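PDB 3PGB: amine oxidase from Emericella nidulans, which probably oxidises primary amines to aldehydes, using a copper ion and a topaquinone cofactor formed from one of its own tyrosines. Local coordinates for residues D543-S555 against E681-N693. Residues are numbered along the deposited sequence; the frame is centred on the assembly and turned at random.
Sequences DILGPNNTIELVS and ESLNQTDLVVWLN. With CA (calcium ion), chain F; CA (calcium ion), chain E; NAG (2-acetamido-2-deoxy-beta-D-glucopyranose), chain C.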
ATOM      1  N   ASP A 543       2.490 -19.036 -15.748  1.00 14.96           N
ATOM      2  CA  ASP A 543       3.020 -20.319 -16.208  1.00 14.98           C
ATOM      3  C   ASP A 543       4.410 -20.487 -15.611  1.00 15.19           C
ATOM      4  O   ASP A 543       5.423 -20.362 -16.311  1.00 15.68           O
ATOM      5  CB  ASP A 543       3.085 -20.375 -17.737  1.00 14.96           C
ATOM      6  CG  ASP A 543       1.712 -20.469 -18.390  1.00 15.43           C
ATOM      7  OD1 ASP A 543       0.699 -20.727 -17.697  1.00 16.01           O
ATOM      8  OD2 ASP A 543       1.646 -20.293 -19.621  1.00 15.67           O
ATOM      9  N   ILE A 544       4.459 -20.779 -14.315  1.00 15.10           N
ATOM     10  CA  ILE A 544       5.728 -20.779 -13.591  1.00 15.07           C
ATOM     11  C   ILE A 544       6.603 -21.946 -14.047  1.00 15.10           C
ATOM     12  O   ILE A 544       6.278 -23.113 -13.809  1.00 14.86           O
ATOM     13  CB  ILE A 544       5.531 -20.833 -12.051  1.00 15.06           C
ATOM     14  CG1 ILE A 544       4.620 -19.693 -11.568  1.00 14.82           C
ATOM     15  CG2 ILE A 544       6.875 -20.764 -11.338  1.00 14.56           C
ATOM     16  CD1 ILE A 544       5.067 -18.309 -11.984  1.00 14.89           C
ATOM     17  N   LEU A 545       7.711 -21.615 -14.708  1.00 15.15           N
ATOM     18  CA  LEU A 545       8.642 -22.612 -15.232  1.00 15.12           C
ATOM     19  C   LEU A 545       7.897 -23.664 -16.069  1.00 15.42           C
ATOM     20  O   LEU A 545       8.180 -24.859 -15.981  1.00 15.63           O
ATOM     21  CB  LEU A 545       9.432 -23.263 -14.085  1.00 14.94           C
ATOM     22  CG  LEU A 545      10.299 -22.316 -13.240  1.00 14.41           C
ATOM     23  CD1 LEU A 545      10.774 -22.966 -11.933  1.00 12.92           C
ATOM     24  CD2 LEU A 545      11.492 -21.802 -14.051  1.00 13.75           C
ATOM     25  N   GLY A 546       6.947 -23.199 -16.878  1.00 15.58           N
ATOM     26  CA  GLY A 546       6.088 -24.076 -17.669  1.00 16.01           C
ATOM     27  C   GLY A 546       4.630 -23.959 -17.248  1.00 16.34           C
ATOM     28  O   GLY A 546       4.321 -23.379 -16.209  1.00 16.56           O
ATOM     29  N   PRO A 547       3.717 -24.525 -18.047  1.00 16.50           N
ATOM     30  CA  PRO A 547       2.292 -24.400 -17.772  1.00 16.48           C
ATOM     31  C   PRO A 547       1.810 -25.213 -16.562  1.00 16.68           C
ATOM     32  O   PRO A 547       0.871 -24.790 -15.880  1.00 16.62           O
ATOM     33  CB  PRO A 547       1.642 -24.899 -19.066  1.00 16.50           C
ATOM     34  CG  PRO A 547       2.626 -25.852 -19.651  1.00 16.53           C
ATOM     35  CD  PRO A 547       3.991 -25.391 -19.210  1.00 16.69           C
ATOM     36  N   ASN A 548       2.438 -26.359 -16.291  1.00 16.76           N
ATOM     37  CA  ASN A 548       1.983 -27.243 -15.201  1.00 16.96           C
ATOM     38  C   ASN A 548       2.315 -26.677 -13.806  1.00 16.70           C
ATOM     39  O   ASN A 548       3.432 -26.855 -13.311  1.00 16.94           O
ATOM     40  CB  ASN A 548       2.567 -28.664 -15.362  1.00 17.11           C
ATOM     41  CG  ASN A 548       2.050 -29.391 -16.619  1.00 17.67           C
ATOM     42  OD1 ASN A 548       0.995 -29.059 -17.162  1.00 18.40           O
ATOM     43  ND2 ASN A 548       2.793 -30.403 -17.065  1.00 18.54           N
ATOM     44  N   ASN A 549       1.340 -25.996 -13.190  1.00 16.12           N
ATOM     45  CA  ASN A 549       1.507 -25.355 -11.874  1.00 15.54           C
ATOM     46  C   ASN A 549       0.506 -25.833 -10.806  1.00 15.32           C
ATOM     47  O   ASN A 549      -0.468 -26.528 -11.118  1.00 15.10           O
ATOM     48  CB  ASN A 549       1.368 -23.837 -12.012  1.00 15.29           C
ATOM     49  CG  ASN A 549       2.427 -23.223 -12.904  1.00 15.18           C
ATOM     50  OD1 ASN A 549       2.268 -22.094 -13.376  1.00 14.00           O
ATOM     51  ND2 ASN A 549       3.514 -23.953 -13.140  1.00 14.54           N
ATOM     52  N   THR A 550       0.759 -25.444  -9.551  1.00 14.88           N
ATOM     53  CA  THR A 550      -0.158 -25.698  -8.434  1.00 14.75           C
ATOM     54  C   THR A 550      -0.227 -24.488  -7.505  1.00 14.41           C
ATOM     55  O   THR A 550       0.771 -23.801  -7.307  1.00 14.53           O
ATOM     56  CB  THR A 550       0.288 -26.914  -7.588  1.00 14.87           C
ATOM     57  OG1 THR A 550       0.534 -28.040  -8.440  1.00 15.47           O
ATOM     58  CG2 THR A 550      -0.781 -27.277  -6.554  1.00 14.25           C
ATOM     59  N   ILE A 551      -1.401 -24.229  -6.934  1.00 14.04           N
ATOM     60  CA  ILE A 551      -1.542 -23.188  -5.923  1.00 13.94           C
ATOM     61  C   ILE A 551      -1.255 -23.782  -4.553  1.00 14.17           C
ATOM     62  O   ILE A 551      -1.853 -24.783  -4.181  1.00 14.20           O
ATOM     63  CB  ILE A 551      -2.954 -22.583  -5.897  1.00 13.74           C
ATOM     64  CG1 ILE A 551      -3.265 -21.869  -7.219  1.00 13.54           C
ATOM     65  CG2 ILE A 551      -3.094 -21.633  -4.720  1.00 13.26           C
ATOM     66  CD1 ILE A 551      -2.245 -20.840  -7.643  1.00 12.91           C
ATOM     67  N   GLU A 552      -0.330 -23.175  -3.814  1.00 14.42           N
ATOM     68  CA  GLU A 552      -0.040 -23.605  -2.452  1.00 14.49           C
ATOM     69  C   GLU A 552      -0.428 -22.486  -1.509  1.00 14.62           C
ATOM     70  O   GLU A 552      -0.111 -21.322  -1.759  1.00 14.36           O
ATOM     71  CB  GLU A 552       1.435 -23.947  -2.265  1.00 14.40           C
ATOM     72  CG  GLU A 552       1.726 -24.582  -0.900  1.00 14.91           C
ATOM     73  CD  GLU A 552       3.182 -24.969  -0.704  1.00 16.01           C
ATOM     74  OE1 GLU A 552       3.467 -25.823   0.167  1.00 17.09           O
ATOM     75  OE2 GLU A 552       4.048 -24.423  -1.414  1.00 17.25           O
ATOM     76  N   LEU A 553      -1.126 -22.851  -0.437  1.00 14.75           N
ATOM     77  CA  LEU A 553      -1.464 -21.920   0.628  1.00 14.97           C
ATOM     78  C   LEU A 553      -0.507 -22.187   1.773  1.00 15.33           C
ATOM     79  O   LEU A 553      -0.437 -23.308   2.286  1.00 15.54           O
ATOM     80  CB  LEU A 553      -2.912 -22.103   1.087  1.00 14.70           C
ATOM     81  CG  LEU A 553      -3.978 -22.017  -0.010  1.00 14.18           C
ATOM     82  CD1 LEU A 553      -5.362 -22.328   0.557  1.00 13.56           C
ATOM     83  CD2 LEU A 553      -3.955 -20.652  -0.678  1.00 12.83           C
ATOM     84  N   VAL A 554       0.264 -21.170   2.135  1.00 15.64           N
ATOM     85  CA  VAL A 554       1.178 -21.265   3.248  1.00 15.85           C
ATOM     86  C   VAL A 554       0.664 -20.302   4.278  1.00 16.49           C
ATOM     87  O   VAL A 554       0.612 -19.092   4.039  1.00 16.61           O
ATOM     88  CB  VAL A 554       2.606 -20.893   2.865  1.00 15.88           C
ATOM     89  CG1 VAL A 554       3.510 -20.932   4.098  1.00 15.50           C
ATOM     90  CG2 VAL A 554       3.111 -21.834   1.795  1.00 15.95           C
ATOM     91  N   SER A 555       0.294 -20.852   5.428  1.00 16.92           N
ATOM     92  CA  SER A 555      -0.427 -20.116   6.435  1.00 17.03           C
ATOM     93  C   SER A 555       0.398 -20.058   7.714  1.00 16.80           C
ATOM     94  O   SER A 555       1.109 -21.001   8.039  1.00 16.59           O
ATOM     95  CB  SER A 555      -1.768 -20.810   6.680  1.00 17.19           C
ATOM     96  OG  SER A 555      -2.839 -19.911   6.461  1.00 18.57           O
ATOM     97  N   GLU A 681     -12.607 -29.417 -12.049  1.00 18.06           N
ATOM     98  CA  GLU A 681     -11.367 -29.800 -12.717  1.00 18.31           C
ATOM     99  C   GLU A 681     -10.175 -29.717 -11.771  1.00 18.45           C
ATOM    100  O   GLU A 681     -10.149 -28.889 -10.855  1.00 18.55           O
ATOM    101  CB  GLU A 681     -11.101 -28.915 -13.934  1.00 18.55           C
ATOM    102  CG  GLU A 681     -12.095 -29.079 -15.060  1.00 19.19           C
ATOM    103  CD  GLU A 681     -11.688 -28.311 -16.297  1.00 20.34           C
ATOM    104  OE1 GLU A 681     -11.914 -27.080 -16.336  1.00 21.00           O
ATOM    105  OE2 GLU A 681     -11.151 -28.937 -17.235  1.00 21.52           O
ATOM    106  N   SER A 682      -9.183 -30.570 -12.010  1.00 18.52           N
ATOM    107  CA  SER A 682      -8.007 -30.644 -11.156  1.00 18.69           C
ATOM    108  C   SER A 682      -7.087 -29.454 -11.396  1.00 18.82           C
ATOM    109  O   SER A 682      -6.856 -29.045 -12.539  1.00 18.89           O
ATOM    110  CB  SER A 682      -7.242 -31.945 -11.402  1.00 18.77           C
ATOM    111  OG  SER A 682      -6.062 -32.009 -10.615  1.00 19.50           O
ATOM    112  N   LEU A 683      -6.569 -28.903 -10.305  1.00 19.01           N
ATOM    113  CA  LEU A 683      -5.596 -27.820 -10.362  1.00 19.03           C
ATOM    114  C   LEU A 683      -4.265 -28.290  -9.771  1.00 19.10           C
ATOM    115  O   LEU A 683      -3.431 -27.473  -9.379  1.00 19.18           O
ATOM    116  CB  LEU A 683      -6.125 -26.585  -9.616  1.00 19.03           C
ATOM    117  CG  LEU A 683      -7.463 -26.007 -10.102  1.00 18.68           C
ATOM    118  CD1 LEU A 683      -7.950 -24.929  -9.153  1.00 17.80           C
ATOM    119  CD2 LEU A 683      -7.359 -25.463 -11.527  1.00 18.09           C
ATOM    120  N   ASN A 684      -4.067 -29.609  -9.718  1.00 19.25           N
ATOM    121  CA  ASN A 684      -2.789 -30.179  -9.291  1.00 19.45           C
ATOM    122  C   ASN A 684      -1.849 -30.372 -10.479  1.00 19.17           C
ATOM    123  O   ASN A 684      -2.021 -31.292 -11.268  1.00 19.05           O
ATOM    124  CB  ASN A 684      -2.993 -31.512  -8.577  1.00 19.71           C
ATOM    125  CG  ASN A 684      -1.715 -32.035  -7.953  1.00 20.78           C
ATOM    126  OD1 ASN A 684      -1.065 -31.338  -7.174  1.00 21.19           O
ATOM    127  ND2 ASN A 684      -1.347 -33.263  -8.289  1.00 23.49           N
ATOM    128  N   GLN A 685      -0.853 -29.496 -10.588  1.00 19.14           N
ATOM    129  CA  GLN A 685       0.115 -29.513 -11.683  1.00 18.99           C
ATOM    130  C   GLN A 685      -0.539 -29.580 -13.060  1.00 18.81           C
ATOM    131  O   GLN A 685      -0.208 -30.430 -13.889  1.00 18.96           O
ATOM    132  CB  GLN A 685       1.137 -30.635 -11.481  1.00 19.03           C
ATOM    133  CG  GLN A 685       2.117 -30.333 -10.368  1.00 19.65           C
ATOM    134  CD  GLN A 685       2.951 -29.106 -10.648  1.00 20.15           C
ATOM    135  OE1 GLN A 685       2.787 -28.071 -10.004  1.00 20.45           O
ATOM    136  NE2 GLN A 685       3.855 -29.211 -11.616  1.00 20.80           N
ATOM    137  N   THR A 686      -1.484 -28.673 -13.277  1.00 18.62           N
ATOM    138  CA  THR A 686      -2.050 -28.426 -14.595  1.00 18.41           C
ATOM    139  C   THR A 686      -1.901 -26.943 -14.876  1.00 18.16           C
ATOM    140  O   THR A 686      -1.389 -26.203 -14.031  1.00 18.02           O
ATOM    141  CB  THR A 686      -3.543 -28.812 -14.667  1.00 18.49           C
ATOM    142  OG1 THR A 686      -4.330 -27.849 -13.957  1.00 18.13           O
ATOM    143  CG2 THR A 686      -3.772 -30.202 -14.074  1.00 19.08           C
ATOM    144  N   ASP A 687      -2.349 -26.515 -16.059  1.00 17.73           N
ATOM    145  CA  ASP A 687      -2.303 -25.105 -16.440  1.00 17.22           C
ATOM    146  C   ASP A 687      -3.441 -24.367 -15.747  1.00 16.77           C
ATOM    147  O   ASP A 687      -4.609 -24.590 -16.043  1.00 17.04           O
ATOM    148  CB  ASP A 687      -2.397 -24.956 -17.967  1.00 17.23           C
ATOM    149  CG  ASP A 687      -2.140 -23.524 -18.448  1.00 17.23           C
ATOM    150  OD1 ASP A 687      -2.206 -22.578 -17.627  1.00 16.52           O
ATOM    151  OD2 ASP A 687      -1.863 -23.347 -19.657  1.00 16.17           O
ATOM    152  N   LEU A 688      -3.094 -23.477 -14.827  1.00 16.31           N
ATOM    153  CA  LEU A 688      -4.104 -22.730 -14.078  1.00 15.78           C
ATOM    154  C   LEU A 688      -4.075 -21.249 -14.436  1.00 15.28           C
ATOM    155  O   LEU A 688      -3.080 -20.739 -14.962  1.00 15.18           O
ATOM    156  CB  LEU A 688      -3.935 -22.941 -12.563  1.00 15.81           C
ATOM    157  CG  LEU A 688      -2.540 -22.816 -11.949  1.00 16.41           C
ATOM    158  CD1 LEU A 688      -2.089 -21.360 -11.920  1.00 16.23           C
ATOM    159  CD2 LEU A 688      -2.508 -23.427 -10.541  1.00 16.84           C
ATOM    160  N   VAL A 689      -5.192 -20.578 -14.172  1.00 14.77           N
ATOM    161  CA  VAL A 689      -5.299 -19.135 -14.313  1.00 14.18           C
ATOM    162  C   VAL A 689      -5.754 -18.583 -12.974  1.00 14.00           C
ATOM    163  O   VAL A 689      -6.735 -19.063 -12.402  1.00 13.97           O
ATOM    164  CB  VAL A 689      -6.330 -18.750 -15.385  1.00 14.09           C
ATOM    165  CG1 VAL A 689      -6.428 -17.236 -15.515  1.00 14.31           C
ATOM    166  CG2 VAL A 689      -5.973 -19.371 -16.702  1.00 13.95           C
ATOM    167  N   VAL A 690      -5.036 -17.590 -12.463  1.00 13.77           N
ATOM    168  CA  VAL A 690      -5.435 -16.912 -11.243  1.00 13.37           C
ATOM    169  C   VAL A 690      -6.186 -15.643 -11.629  1.00 13.24           C
ATOM    170  O   VAL A 690      -5.654 -14.789 -12.326  1.00 12.91           O
ATOM    171  CB  VAL A 690      -4.224 -16.578 -10.373  1.00 13.46           C
ATOM    172  CG1 VAL A 690      -4.668 -15.922  -9.067  1.00 13.36           C
ATOM    173  CG2 VAL A 690      -3.420 -17.837 -10.100  1.00 13.20           C
ATOM    174  N   TRP A 691      -7.440 -15.555 -11.190  1.00 13.38           N
ATOM    175  CA  TRP A 691      -8.288 -14.392 -11.423  1.00 13.32           C
ATOM    176  C   TRP A 691      -8.321 -13.549 -10.144  1.00 13.22           C
ATOM    177  O   TRP A 691      -8.784 -14.016  -9.108  1.00 12.89           O
ATOM    178  CB  TRP A 691      -9.709 -14.836 -11.798  1.00 13.35           C
ATOM    179  CG  TRP A 691      -9.771 -15.822 -12.923  1.00 13.57           C
ATOM    180  CD1 TRP A 691      -9.693 -17.180 -12.828  1.00 14.50           C
ATOM    181  CD2 TRP A 691      -9.930 -15.531 -14.315  1.00 13.57           C
ATOM    182  NE1 TRP A 691      -9.789 -17.753 -14.073  1.00 13.98           N
ATOM    183  CE2 TRP A 691      -9.936 -16.761 -15.003  1.00 13.55           C
ATOM    184  CE3 TRP A 691     -10.069 -14.351 -15.048  1.00 13.43           C
ATOM    185  CZ2 TRP A 691     -10.075 -16.844 -16.389  1.00 13.67           C
ATOM    186  CZ3 TRP A 691     -10.208 -14.435 -16.425  1.00 13.67           C
ATOM    187  CH2 TRP A 691     -10.212 -15.673 -17.080  1.00 13.20           C
ATOM    188  N   LEU A 692      -7.831 -12.314 -10.222  1.00 13.39           N
ATOM    189  CA  LEU A 692      -7.672 -11.456  -9.041  1.00 13.54           C
ATOM    190  C   LEU A 692      -8.576 -10.243  -9.100  1.00 13.68           C
ATOM    191  O   LEU A 692      -8.681  -9.599 -10.147  1.00 13.82           O
ATOM    192  CB  LEU A 692      -6.232 -10.953  -8.941  1.00 13.44           C
ATOM    193  CG  LEU A 692      -5.146 -12.006  -8.807  1.00 13.28           C
ATOM    194  CD1 LEU A 692      -3.794 -11.339  -8.950  1.00 13.06           C
ATOM    195  CD2 LEU A 692      -5.274 -12.750  -7.475  1.00 13.02           C
ATOM    196  N   ASN A 693      -9.213  -9.924  -7.974  1.00 13.78           N
ATOM    197  CA  ASN A 693      -9.962  -8.680  -7.845  1.00 14.00           C
ATOM    198  C   ASN A 693      -9.170  -7.612  -7.101  1.00 14.38           C
ATOM    199  O   ASN A 693      -8.683  -7.843  -5.991  1.00 14.50           O
ATOM    200  CB  ASN A 693     -11.298  -8.910  -7.132  1.00 13.93           C
ATOM    201  CG  ASN A 693     -12.364  -9.490  -8.046  1.00 13.67           C
ATOM    202  OD1 ASN A 693     -12.410  -9.185  -9.239  1.00 13.98           O
ATOM    203  ND2 ASN A 693     -13.233 -10.319  -7.485  1.00 12.26           N
TER
HETATM  204 CA    CA F 903      -1.136 -20.912 -16.371  1.00 15.97          CA
HETATM  205 CA    CA E 902     -13.223 -25.516 -15.167  1.00 16.39          CA
HETATM  206  C1  NAG C   1      -0.144 -33.833  -7.740  1.00 27.91           C
HETATM  207  C2  NAG C   1      -0.275 -35.345  -7.741  1.00 29.61           C
HETATM  208  C3  NAG C   1       0.971 -35.916  -7.076  1.00 29.96           C
HETATM  209  C4  NAG C   1       2.228 -35.486  -7.827  1.00 30.37           C
HETATM  210  C5  NAG C   1       2.224 -33.989  -8.151  1.00 29.51           C
HETATM  211  C6  NAG C   1       3.134 -33.728  -9.340  1.00 29.69           C
HETATM  212  C7  NAG C   1      -2.357 -36.636  -7.463  1.00 31.45           C
HETATM  213  C8  NAG C   1      -3.531 -36.921  -6.567  1.00 31.05           C
HETATM  214  N2  NAG C   1      -1.472 -35.740  -7.012  1.00 30.67           N
HETATM  215  O3  NAG C   1       0.885 -37.321  -7.054  1.00 29.09           O
HETATM  216  O4  NAG C   1       3.368 -35.763  -7.028  1.00 32.11           O
HETATM  217  O5  NAG C   1       0.971 -33.448  -8.510  1.00 28.68           O
HETATM  218  O6  NAG C   1       4.379 -33.331  -8.837  1.00 30.91           O
HETATM  219  O7  NAG C   1      -2.254 -37.223  -8.542  1.00 32.27           O
HETATM  220  O   HOH W   1      -0.178 -22.467 -14.631  1.00  6.14           O
HETATM  221  O   HOH W   2      -3.619 -25.895  -7.230  1.00 15.23           O
HETATM  222  O   HOH W   3     -14.382 -25.190 -17.206  1.00  7.09           O
HETATM  223  O   HOH W   4     -11.869 -23.788 -16.216  1.00 10.68           O
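Asn-549 and Thr-686 form an antiparallel hydrogen-bonded pair between strands 548-555 and 686-693; the axes of the two short segments lie at 56°. Asn-549 N donates to Thr-686 O at 2.9 Å; the return bond from Thr-686 N is weak. Next to this pair, Thr-550 OG1 is gripped twice by Gln-685. It accepts from the backbone N of Gln-685 (2.9 Å) and donates to OE1 of the same residue (2.7 Å), in the carbonyl plane and on a lone pair. The Gln-685 chain bends at chi2 (-62°) and crosses the Thr-550 side chain at about a right angle.

Calcium joins the two segments as well. Asp-543 OD1 and Asp-687 OD1 each bind the ion at 2.3 Å, with their carboxylate planes 78° apart. Leu-688 O and a water are further ligands, and the same water donates to Pro-547 O and Asn-549 OD1. Asp-541 and Phe-542 supply the remaining protein ligands, while Lys-114 forms salt bridges with the OD2 atoms of both aspartates.

Farther along, Ile-551 CG1 packs on Leu-688 CD2 (3.7 Å), and Ile-551 CD1 meets Val-690 CG2. Both Ile-551 and Val-690 also touch Val-601 of strand 597-603. The calcium site thus ties together two parts of the family's large beta-sandwich enzyme domain. There, strand 548-562 pairs with 597-603 and 570-580, while 686-698 pairs with 532-542 and ends at the copper ligand His-698.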